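Local coordinates for protein SAM-dependent O-methyltransferase (Leptospira interrogans, PDB 2HNK) that binds S-adenosyl-L-homocysteine and probably transfers methyl groups from S-adenosylmethionine to an oxygen of its substrate, at residues P196-V199 and G200-F204; V188-L191 and S192-E195; F51-I54 and L55-S59; T98-A101 and R102-K106; S26-K29 and L30-E33. One frame throughout, in Å; residues are numbered along the deposited sequence.

Interaction 1: residues P196-V199 and G200-F204; sequences PSTV and GIRKF
Pro196 to Val199 and Gly200 to Lys203 are joined by four successive i to i+4 backbone bonds, which form the first turns of helix 196-210. The bond from Gly200 N to Pro196 O is 3.0 Å long, and that from Lys203 N to Val199 O is 2.9 Å. The main side-chain meeting is between Thr198 and Arg202. They lie side by side and point the same way. The methyl CG2 of Thr198 sits over one face of the guanidinium, off its centre, at 3.7 Å from Arg202 NH2. CG2 is there because it stands anti to the backbone N of Thr198. That leaves OG1 turned back to bond with Glu195 OE1. Val199 CG2 lies at the edge of the guanidinium, 4.4 Å from Arg202 NH1. The Arg202 chain runs extended from CG to NE, and its head is held by the carbonyls of Val188 and His193. The buried Ile201 brings CG1 to 3.4 Å from Ser197 O. Val199 CG1 comes within 4.2 Å of Lys203 CD. This is the opening of an alpha helix, just after its N-cap, within a Rossmann-like methyltransferase fold.

Interaction 2: residues V188-L191 and S192-E195; sequences VADL and SHQE
Asp190 and His193 are the ends of a type I beta turn, and the Asp190 side chain bridges it. From CB, which lies in the plane of the His193 ring at its edge, 3.9 Å from CD2, the chain passes to CG. CG is 3.7 Å from the same ring carbon. There the carboxylate splits its contacts. OD1 accepts a bond from Ser192 N at 3.2 Å, met from above the carboxylate plane. This is an Asx turn, set inside the type I turn. OD1 also lies 3.4 Å from Ser192 CB. OD2 goes the other way and rests 3.5 Å from His193 CD2, near the plane of the ring. The carboxylate and ring planes stand 81° apart. Asp190 CG is anti to the backbone N, chi1 -172°, which carries the carboxylate forward to the next residues.

The turn is closed by His193 N bonding to Asp190 O. It lies in the surface loop between strand 175-180 and helix 196-210 of the Rossmann-like fold. Just beyond it, Glu195 occupies the N-cap of that helix.

Another edge of the His193 ring carries a true hydrogen bond. ND1 gives a 2.6 Å bond to Glu195 OE2, which uses its syn lone pair and lies close to the ring plane. This fixes the rotation of the imidazole. Gln194 folds back at chi2, and its NE2 bonds to Leu191 O at 2.8 Å. The bond is nearly straight, at 174°, and the oxygen lies in the amide plane.

Interaction 3: residues F51-I54 and L55-S59; sequences FLNI and LTKIS. With SO4 (sulfate ion), chain D.
This is a buried contact within one helix, between side chains and backbone of successive turns of helix 46-59. Phe51 and Leu55 face strand 225-230 of the sheet, while Leu52 and Thr56 lean on helix 73-81. Leu55 CD2 stands over one face of the Phe51 ring in a CH-pi contact, 3.7 Å from the centroid and 17° off the normal. With Phe51 CG anti to the backbone N (chi1 -175°), the ring lies forward, where Leu55 CD2 reaches its face. Ile54 and Ile58 pack at an angle, with CG1 of Ile54 3.8 Å from CD1 of Ile58. They lie on the side that meets the second subunit, where Ile54 touches Ser217 and Ile58 touches Ser59.

Leu52 O takes two bonds. Thr56 N and Thr56 OG1 reach it from opposite faces of its plane, the hydroxyl at 2.9 Å. The buried hydroxyl is thus satisfied by its own helix.

Asn53 and Lys57 meet on the more exposed flank. The Asn53 amide crosses the extended Lys57 chain, with OD1 of Asn53 3.4 Å from CE of Lys57. Lys57 NZ bonds to sulfate O2 at 2.8 Å and forms a salt bridge with Asp215 of the second subunit. Arg229, Leu232 and His234 of the second subunit also hold the sulfate; the last two probably belong to the C-terminal tag region. The ion probably comes from the crystallisation liquor. Helix 46-59 is one of the helices packed on the Rossmann-like sheet, and here also part of the subunit interface.

Interaction 4: residues T98-A101 and R102-K106; sequences TNVA and RKYWK
Val100 with Tyr104, and Ala101 with Trp105, are the apolar pairs of helix 95-107. Val100 and Tyr104 lie side by side and point the same way, with CG1 of Val100 3.9 Å from CE1 of Tyr104. Ala101 CB touches Trp105 CZ2 at 3.7 Å. The indole folds back along the helix because Trp105 CG is anti to its carbonyl carbon, chi1 -58°.

Carbonyl oxygens also meet the rings. Ala101 O sits over one face of the indole, 3.3 Å from Trp105 CG. Val100 O lies at the edge of the phenol ring, 3.2 Å from Tyr104 CD1. Trp105 CZ3 stands over the centre of the Arg102 guanidinium, 3.9 Å from Arg102 CZ, the indole edge toward it.

In the backbone, Ala101 O takes the bond from Trp105 N at 2.9 Å and a weak second one from Tyr104 N.

Trp105 NE1 bonds to Ser75 OG, while Lys103 NZ and Tyr104 OH both reach Glu33 of helix 25-35. Arg102 pairs with Glu111. Thr98 touches Asp92, which binds S-adenosyl-L-homocysteine. The helix is the crossover of the beta-alpha-beta unit made with strands 87-92 and 114-118. Ring carbon thus packs against its own helix, while polar tips find partners outside the segments.

Interaction 5: residues S26-K29 and L30-E33; sequences SFLK and LRKE
Leu28 lies between the ends of Arg31 and Lys32 on one flank of helix 25-35. Its CG is anti to the backbone N, chi1 172°, and this sends the branch along the helix toward the next turn. CD1 then comes 3.6 Å from Arg31 NH2 and 4.0 Å from Lys32 CE. CD2 is 4.1 Å from Lys32 NZ. Both long chains start with CG anti to their carbonyl carbon, which turns them back toward the earlier turn.

Their shapes then differ. Lys32 stays extended beyond CG and runs past Leu28. Arg31 bends at chi3, -76°, and its NE pairs with Glu23. Arg31 also touches Tyr73 of helix 73-81.

Lys29 and Glu33 are one turn apart on another flank. Both have CG anti to the backbone N. Lys29 bends only at chi4, and its NZ remains 4.7 Å from Glu33 OE1. Lys29 instead pairs with Glu107, and Glu33 turns to helix 95-107.

Four i to i+4 bonds hold the backbone, such as Glu33 N to Lys29 O at 2.9 Å. Phe27 and Leu30 are buried, and both touch Leu76 of helix 73-81. The Leu30 side chain is about 7 Å from the bound S-adenosyl-L-homocysteine. Leu28 covers parts of two basic chains, and the charged ends of Lys29, Arg31 and Glu33 pair with residues outside the segments. This suggests that the contact between the segments is mainly apolar, with the charges balanced by neighbouring parts of the fold.

Interactions 1 and 2 are consecutive in the chain and touch. Arg202 of helix 196-210 holds carbonyls of the surface loop 188-195, which ties the loop to the helix. Interactions 4 and 5 also touch, where Lys103 and Tyr104 reach Glu33 and link helix 95-107 to helix 25-35. Interaction 3 stands apart as the buried contact. It is rich in apolar groups and meets the second subunit, as interactions 1 and 2 do at Tyr15 of that subunit. Interaction 2 is a surface turn held by polar bonds. Interactions 1, 4 and 5 are partly buried contacts, with apolar side chains on one flank and charged side-chain tips on another.

Interaction 1: residues P196-V199 and G200-F204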
# COMPACT_ATOMS: atom_id res chain seq x y z
N PRO C 196 -2.48 21.27 -19.64
CA PRO C 196 -3.62 21.21 -18.72
C PRO C 196 -3.66 19.97 -17.81
O PRO C 196 -4.10 20.06 -16.67
CB PRO C 196 -4.83 21.22 -19.66
CG PRO C 196 -4.35 21.99 -20.85
CD PRO C 196 -2.92 21.53 -21.03
N SER C 197 -3.18 18.83 -18.31
CA SER C 197 -3.18 17.57 -17.53
C SER C 197 -2.13 17.65 -16.42
O SER C 197 -2.43 17.38 -15.25
CB SER C 197 -2.91 16.37 -18.44
OG SER C 197 -1.70 16.54 -19.15
N THR C 198 -0.92 18.07 -16.81
CA THR C 198 0.19 18.26 -15.89
C THR C 198 -0.14 19.27 -14.81
O THR C 198 0.22 19.07 -13.64
CB THR C 198 1.47 18.72 -16.63
OG1 THR C 198 1.66 17.93 -17.80
CG2 THR C 198 2.70 18.60 -15.72
N VAL C 199 -0.83 20.35 -15.20
CA VAL C 199 -1.25 21.37 -14.23
C VAL C 199 -2.27 20.77 -13.24
O VAL C 199 -2.11 20.92 -12.03
CB VAL C 199 -1.77 22.67 -14.93
CG1 VAL C 199 -2.38 23.66 -13.92
CG2 VAL C 199 -0.63 23.36 -15.72
N GLY C 200 -3.29 20.09 -13.75
CA GLY C 200 -4.30 19.43 -12.90
C GLY C 200 -3.70 18.51 -11.85
O GLY C 200 -4.01 18.62 -10.67
N ILE C 201 -2.80 17.63 -12.27
CA ILE C 201 -2.09 16.72 -11.36
C ILE C 201 -1.23 17.44 -10.31
O ILE C 201 -1.31 17.10 -9.12
CB ILE C 201 -1.28 15.65 -12.16
CG1 ILE C 201 -2.23 14.80 -12.99
CG2 ILE C 201 -0.42 14.78 -11.21
CD1 ILE C 201 -1.56 13.94 -14.03
N ARG C 202 -0.43 18.43 -10.72
CA ARG C 202 0.34 19.26 -9.78
C ARG C 202 -0.53 19.90 -8.72
O ARG C 202 -0.20 19.86 -7.53
CB ARG C 202 1.11 20.36 -10.50
CG ARG C 202 2.42 19.95 -11.12
CD ARG C 202 3.34 21.16 -11.32
NE ARG C 202 4.35 20.88 -12.34
CZ ARG C 202 4.27 21.28 -13.61
NH1 ARG C 202 3.24 21.99 -14.04
NH2 ARG C 202 5.23 20.96 -14.46
N LYS C 203 -1.62 20.53 -9.16
CA LYS C 203 -2.60 21.16 -8.27
C LYS C 203 -3.23 20.15 -7.32
O LYS C 203 -3.42 20.43 -6.14
CB LYS C 203 -3.71 21.81 -9.09
CG LYS C 203 -3.35 23.13 -9.73
CD LYS C 203 -4.59 23.77 -10.33
CE LYS C 203 -4.69 25.24 -9.97
NZ LYS C 203 -6.12 25.62 -9.77
N PHE C 204 -3.57 18.98 -7.85
CA PHE C 204 -4.08 17.88 -7.03
C PHE C 204 -3.07 17.47 -5.96
O PHE C 204 -3.41 17.41 -4.78
CB PHE C 204 -4.47 16.68 -7.92
CG PHE C 204 -4.86 15.45 -7.15
CD1 PHE C 204 -6.17 15.26 -6.73
CD2 PHE C 204 -3.91 14.48 -6.85
CE1 PHE C 204 -6.54 14.13 -6.02
CE2 PHE C 204 -4.26 13.32 -6.14
CZ PHE C 204 -5.59 13.15 -5.72

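Interaction 2: residues V188-L191 and S192-E195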
# COMPACT_ATOMS: atom_id res chain seq x y z
N VAL C 188 5.56 16.45 -13.81
CA VAL C 188 5.16 17.23 -12.63
C VAL C 188 6.32 17.99 -11.98
O VAL C 188 6.13 19.06 -11.41
CB VAL C 188 4.43 16.36 -11.56
CG1 VAL C 188 3.14 15.78 -12.13
CG2 VAL C 188 5.35 15.26 -11.01
N ALA C 189 7.52 17.42 -12.08
CA ALA C 189 8.71 18.03 -11.49
C ALA C 189 9.41 19.04 -12.43
O ALA C 189 10.37 19.70 -12.03
CB ALA C 189 9.68 16.94 -11.03
N ASP C 190 8.92 19.16 -13.67
CA ASP C 190 9.54 20.01 -14.68
C ASP C 190 8.61 21.16 -15.04
O ASP C 190 7.64 20.97 -15.78
CB ASP C 190 9.85 19.16 -15.93
CG ASP C 190 10.66 19.91 -16.98
OD1 ASP C 190 10.81 21.15 -16.91
OD2 ASP C 190 11.15 19.23 -17.90
N LEU C 191 8.91 22.36 -14.55
CA LEU C 191 8.00 23.51 -14.73
C LEU C 191 7.85 24.01 -16.16
O LEU C 191 6.94 24.78 -16.45
CB LEU C 191 8.31 24.66 -13.76
CG LEU C 191 8.03 24.44 -12.26
CD1 LEU C 191 7.71 25.77 -11.58
CD2 LEU C 191 6.90 23.42 -11.99
N SER C 192 8.73 23.56 -17.06
CA SER C 192 8.54 23.78 -18.50
C SER C 192 7.28 23.10 -19.02
O SER C 192 6.71 23.54 -20.02
CB SER C 192 9.75 23.30 -19.29
OG SER C 192 10.86 24.14 -19.06
N HIS C 193 6.86 22.04 -18.35
CA HIS C 193 5.62 21.37 -18.68
C HIS C 193 4.40 22.03 -18.02
O HIS C 193 4.24 22.00 -16.80
CB HIS C 193 5.73 19.88 -18.36
CG HIS C 193 6.60 19.14 -19.32
ND1 HIS C 193 6.14 18.68 -20.54
CD2 HIS C 193 7.92 18.83 -19.28
CE1 HIS C 193 7.13 18.10 -21.18
NE2 HIS C 193 8.22 18.18 -20.45
N GLN C 194 3.55 22.62 -18.86
CA GLN C 194 2.41 23.42 -18.41
C GLN C 194 1.14 23.03 -19.18
O GLN C 194 0.22 23.85 -19.37
CB GLN C 194 2.70 24.93 -18.58
CG GLN C 194 3.84 25.47 -17.71
CD GLN C 194 3.49 25.52 -16.23
OE1 GLN C 194 2.34 25.77 -15.88
NE2 GLN C 194 4.46 25.28 -15.37
N GLU C 195 1.09 21.77 -19.60
CA GLU C 195 -0.09 21.20 -20.25
C GLU C 195 -1.21 21.14 -19.21
O GLU C 195 -0.93 21.01 -18.03
CB GLU C 195 0.21 19.80 -20.80
CG GLU C 195 1.46 19.70 -21.69
CD GLU C 195 2.75 19.48 -20.91
OE1 GLU C 195 2.74 19.57 -19.67
OE2 GLU C 195 3.80 19.22 -21.55

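Interaction 3: residues F51-I54 and L55-S59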
# COMPACT_ATOMS: atom_id res chain seq x y z
N PHE C 51 -1.33 -4.54 -6.49
CA PHE C 51 -1.25 -3.52 -5.46
C PHE C 51 -2.65 -3.04 -5.06
O PHE C 51 -2.97 -2.97 -3.88
CB PHE C 51 -0.36 -2.38 -5.98
CG PHE C 51 -0.09 -1.29 -4.97
CD1 PHE C 51 0.50 -1.58 -3.74
CD2 PHE C 51 -0.37 0.04 -5.28
CE1 PHE C 51 0.76 -0.58 -2.82
CE2 PHE C 51 -0.11 1.05 -4.36
CZ PHE C 51 0.46 0.74 -3.13
N LEU C 52 -3.48 -2.74 -6.06
CA LEU C 52 -4.88 -2.35 -5.83
C LEU C 52 -5.66 -3.48 -5.14
O LEU C 52 -6.43 -3.24 -4.22
CB LEU C 52 -5.56 -1.93 -7.14
CG LEU C 52 -4.93 -0.79 -7.95
CD1 LEU C 52 -5.67 -0.57 -9.27
CD2 LEU C 52 -4.84 0.51 -7.16
N ASN C 53 -5.43 -4.71 -5.60
CA ASN C 53 -6.02 -5.89 -5.01
C ASN C 53 -5.72 -5.99 -3.51
O ASN C 53 -6.65 -6.02 -2.70
CB ASN C 53 -5.56 -7.15 -5.78
CG ASN C 53 -6.34 -8.40 -5.37
OD1 ASN C 53 -6.11 -8.96 -4.31
ND2 ASN C 53 -7.24 -8.84 -6.23
N ILE C 54 -4.44 -5.99 -3.14
CA ILE C 54 -4.06 -6.12 -1.73
C ILE C 54 -4.59 -4.97 -0.87
O ILE C 54 -5.08 -5.19 0.24
CB ILE C 54 -2.52 -6.36 -1.54
CG1 ILE C 54 -2.24 -7.09 -0.23
CG2 ILE C 54 -1.71 -5.07 -1.59
CD1 ILE C 54 -1.85 -8.53 -0.41
N LEU C 55 -4.50 -3.75 -1.40
CA LEU C 55 -5.02 -2.57 -0.71
C LEU C 55 -6.52 -2.65 -0.44
O LEU C 55 -6.98 -2.23 0.62
CB LEU C 55 -4.70 -1.31 -1.51
CG LEU C 55 -3.62 -0.31 -1.08
CD1 LEU C 55 -2.53 -0.86 -0.16
CD2 LEU C 55 -3.01 0.34 -2.33
N THR C 56 -7.27 -3.18 -1.39
CA THR C 56 -8.72 -3.36 -1.21
C THR C 56 -9.00 -4.30 -0.04
O THR C 56 -9.83 -4.00 0.81
CB THR C 56 -9.38 -3.87 -2.50
OG1 THR C 56 -9.18 -2.90 -3.54
CG2 THR C 56 -10.88 -4.10 -2.31
N LYS C 57 -8.27 -5.41 0.01
CA LYS C 57 -8.39 -6.39 1.08
C LYS C 57 -7.95 -5.86 2.45
O LYS C 57 -8.64 -6.04 3.44
CB LYS C 57 -7.61 -7.66 0.72
CG LYS C 57 -8.03 -8.27 -0.59
CD LYS C 57 -7.46 -9.66 -0.78
CE LYS C 57 -8.14 -10.35 -1.95
NZ LYS C 57 -7.69 -11.77 -2.07
N ILE C 58 -6.79 -5.20 2.48
CA ILE C 58 -6.24 -4.63 3.71
C ILE C 58 -7.21 -3.61 4.30
O ILE C 58 -7.47 -3.61 5.50
CB ILE C 58 -4.83 -3.99 3.45
CG1 ILE C 58 -3.78 -5.06 3.15
CG2 ILE C 58 -4.38 -3.12 4.62
CD1 ILE C 58 -2.46 -4.50 2.57
N SER C 59 -7.75 -2.74 3.44
CA SER C 59 -8.65 -1.68 3.86
C SER C 59 -10.03 -2.15 4.35
O SER C 59 -10.73 -1.41 5.03
CB SER C 59 -8.84 -0.68 2.72
OG SER C 59 -9.60 -1.23 1.67
S SO4 D . -9.72 -13.33 1.30
O1 SO4 D . -9.01 -12.98 2.52
O2 SO4 D . -8.91 -13.01 0.13
O3 SO4 D . -9.99 -14.75 1.28
O4 SO4 D . -10.96 -12.58 1.27

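Interaction 4: residues T98-A101 and R102-K106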
# COMPACT_ATOMS: atom_id res chain seq x y z
N THR C 98 -15.97 0.68 -22.20
CA THR C 98 -16.61 -0.05 -21.12
C THR C 98 -17.36 -1.28 -21.65
O THR C 98 -17.66 -2.20 -20.87
CB THR C 98 -17.49 0.85 -20.22
OG1 THR C 98 -18.55 1.43 -20.99
CG2 THR C 98 -16.64 1.95 -19.59
N ASN C 99 -17.62 -1.32 -22.96
CA ASN C 99 -18.08 -2.54 -23.61
C ASN C 99 -17.02 -3.64 -23.60
O ASN C 99 -17.36 -4.83 -23.47
CB ASN C 99 -18.59 -2.27 -25.04
CG ASN C 99 -19.98 -1.67 -25.06
OD1 ASN C 99 -20.71 -1.75 -24.08
ND2 ASN C 99 -20.35 -1.06 -26.18
N VAL C 100 -15.75 -3.25 -23.74
CA VAL C 100 -14.63 -4.19 -23.57
C VAL C 100 -14.52 -4.60 -22.09
O VAL C 100 -14.40 -5.79 -21.80
CB VAL C 100 -13.27 -3.60 -24.04
CG1 VAL C 100 -12.14 -4.66 -23.93
CG2 VAL C 100 -13.38 -3.07 -25.46
N ALA C 101 -14.60 -3.63 -21.18
CA ALA C 101 -14.60 -3.92 -19.74
C ALA C 101 -15.63 -4.98 -19.37
O ALA C 101 -15.28 -5.99 -18.78
CB ALA C 101 -14.82 -2.64 -18.94
N ARG C 102 -16.90 -4.76 -19.74
CA ARG C 102 -17.98 -5.70 -19.42
C ARG C 102 -17.77 -7.08 -20.01
O ARG C 102 -18.10 -8.09 -19.38
CB ARG C 102 -19.35 -5.15 -19.81
CG ARG C 102 -20.48 -6.05 -19.34
CD ARG C 102 -21.85 -5.46 -19.60
NE ARG C 102 -22.13 -4.27 -18.79
CZ ARG C 102 -22.39 -4.27 -17.49
NH1 ARG C 102 -22.38 -5.41 -16.80
NH2 ARG C 102 -22.66 -3.13 -16.87
N LYS C 103 -17.21 -7.13 -21.21
CA LYS C 103 -16.79 -8.40 -21.80
C LYS C 103 -15.96 -9.20 -20.79
O LYS C 103 -16.19 -10.39 -20.59
CB LYS C 103 -16.01 -8.15 -23.09
CG LYS C 103 -15.43 -9.40 -23.72
CD LYS C 103 -14.41 -9.04 -24.77
CE LYS C 103 -13.71 -10.27 -25.26
NZ LYS C 103 -12.84 -9.96 -26.43
N TYR C 104 -15.01 -8.54 -20.14
CA TYR C 104 -14.12 -9.21 -19.19
C TYR C 104 -14.72 -9.41 -17.81
O TYR C 104 -14.45 -10.42 -17.17
CB TYR C 104 -12.74 -8.55 -19.15
CG TYR C 104 -11.99 -8.83 -20.42
CD1 TYR C 104 -12.08 -7.97 -21.52
CD2 TYR C 104 -11.22 -10.00 -20.55
CE1 TYR C 104 -11.42 -8.26 -22.71
CE2 TYR C 104 -10.56 -10.30 -21.73
CZ TYR C 104 -10.66 -9.42 -22.81
OH TYR C 104 -10.00 -9.71 -23.98
N TRP C 105 -15.56 -8.48 -17.36
CA TRP C 105 -16.35 -8.69 -16.16
C TRP C 105 -17.17 -9.99 -16.28
O TRP C 105 -17.21 -10.81 -15.34
CB TRP C 105 -17.30 -7.52 -15.90
CG TRP C 105 -16.66 -6.17 -15.74
CD1 TRP C 105 -15.36 -5.91 -15.38
CD2 TRP C 105 -17.30 -4.90 -15.87
NE1 TRP C 105 -15.16 -4.55 -15.30
CE2 TRP C 105 -16.33 -3.91 -15.60
CE3 TRP C 105 -18.61 -4.50 -16.20
CZ2 TRP C 105 -16.61 -2.53 -15.66
CZ3 TRP C 105 -18.89 -3.13 -16.26
CH2 TRP C 105 -17.90 -2.17 -15.99
N LYS C 106 -17.82 -10.17 -17.43
CA LYS C 106 -18.63 -11.36 -17.70
C LYS C 106 -17.79 -12.62 -17.77
O LYS C 106 -18.16 -13.64 -17.19
CB LYS C 106 -19.45 -11.19 -18.99
CG LYS C 106 -20.58 -12.22 -19.15
CD LYS C 106 -21.42 -11.95 -20.40
CE LYS C 106 -22.29 -10.68 -20.28
NZ LYS C 106 -23.36 -10.80 -19.25

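Interaction 5: residues S26-K29 and L30-E33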
# COMPACT_ATOMS: atom_id res chain seq x y z
N SER C 26 -7.58 -14.67 -18.35
CA SER C 26 -8.53 -13.67 -18.82
C SER C 26 -7.99 -12.25 -18.65
O SER C 26 -8.20 -11.41 -19.52
CB SER C 26 -9.87 -13.82 -18.11
OG SER C 26 -10.79 -12.84 -18.55
N PHE C 27 -7.32 -11.98 -17.53
CA PHE C 27 -6.69 -10.67 -17.27
C PHE C 27 -5.59 -10.38 -18.29
O PHE C 27 -5.51 -9.28 -18.83
CB PHE C 27 -6.09 -10.63 -15.86
CG PHE C 27 -7.09 -10.49 -14.74
CD1 PHE C 27 -8.28 -11.24 -14.72
CD2 PHE C 27 -6.81 -9.66 -13.66
CE1 PHE C 27 -9.18 -11.12 -13.67
CE2 PHE C 27 -7.71 -9.54 -12.59
CZ PHE C 27 -8.89 -10.27 -12.59
N LEU C 28 -4.74 -11.37 -18.53
CA LEU C 28 -3.68 -11.28 -19.54
C LEU C 28 -4.28 -11.02 -20.92
O LEU C 28 -3.79 -10.17 -21.66
CB LEU C 28 -2.86 -12.57 -19.58
CG LEU C 28 -1.82 -12.76 -20.69
CD1 LEU C 28 -0.77 -11.68 -20.66
CD2 LEU C 28 -1.18 -14.15 -20.61
N LYS C 29 -5.34 -11.76 -21.23
CA LYS C 29 -6.12 -11.60 -22.46
C LYS C 29 -6.53 -10.14 -22.66
O LYS C 29 -6.33 -9.58 -23.74
CB LYS C 29 -7.34 -12.53 -22.40
CG LYS C 29 -8.18 -12.67 -23.66
CD LYS C 29 -9.32 -13.67 -23.38
CE LYS C 29 -10.19 -13.92 -24.58
NZ LYS C 29 -11.22 -12.86 -24.76
N LEU C 30 -7.08 -9.53 -21.61
CA LEU C 30 -7.48 -8.12 -21.64
C LEU C 30 -6.32 -7.16 -21.95
O LEU C 30 -6.48 -6.23 -22.73
CB LEU C 30 -8.19 -7.70 -20.33
CG LEU C 30 -8.49 -6.21 -20.09
CD1 LEU C 30 -9.28 -5.54 -21.24
CD2 LEU C 30 -9.20 -5.99 -18.77
N ARG C 31 -5.16 -7.41 -21.34
CA ARG C 31 -3.99 -6.57 -21.56
C ARG C 31 -3.54 -6.62 -23.02
O ARG C 31 -3.24 -5.59 -23.63
CB ARG C 31 -2.84 -6.95 -20.61
CG ARG C 31 -3.17 -6.73 -19.14
CD ARG C 31 -1.91 -6.58 -18.28
NE ARG C 31 -1.23 -7.84 -18.02
CZ ARG C 31 -0.03 -8.17 -18.50
NH1 ARG C 31 0.64 -7.31 -19.26
NH2 ARG C 31 0.50 -9.35 -18.21
N LYS C 32 -3.51 -7.83 -23.58
CA LYS C 32 -3.20 -8.04 -25.00
C LYS C 32 -4.20 -7.31 -25.90
O LYS C 32 -3.80 -6.62 -26.84
CB LYS C 32 -3.13 -9.52 -25.35
CG LYS C 32 -1.95 -10.26 -24.75
CD LYS C 32 -1.94 -11.73 -25.16
CE LYS C 32 -0.72 -12.44 -24.58
NZ LYS C 32 -0.83 -13.94 -24.64
N GLU C 33 -5.49 -7.46 -25.60
CA GLU C 33 -6.54 -6.78 -26.36
C GLU C 33 -6.39 -5.26 -26.30
O GLU C 33 -6.51 -4.59 -27.32
CB GLU C 33 -7.94 -7.20 -25.89
CG GLU C 33 -9.05 -6.70 -26.80
CD GLU C 33 -10.43 -7.21 -26.43
OE1 GLU C 33 -10.56 -8.31 -25.84
OE2 GLU C 33 -11.40 -6.51 -26.75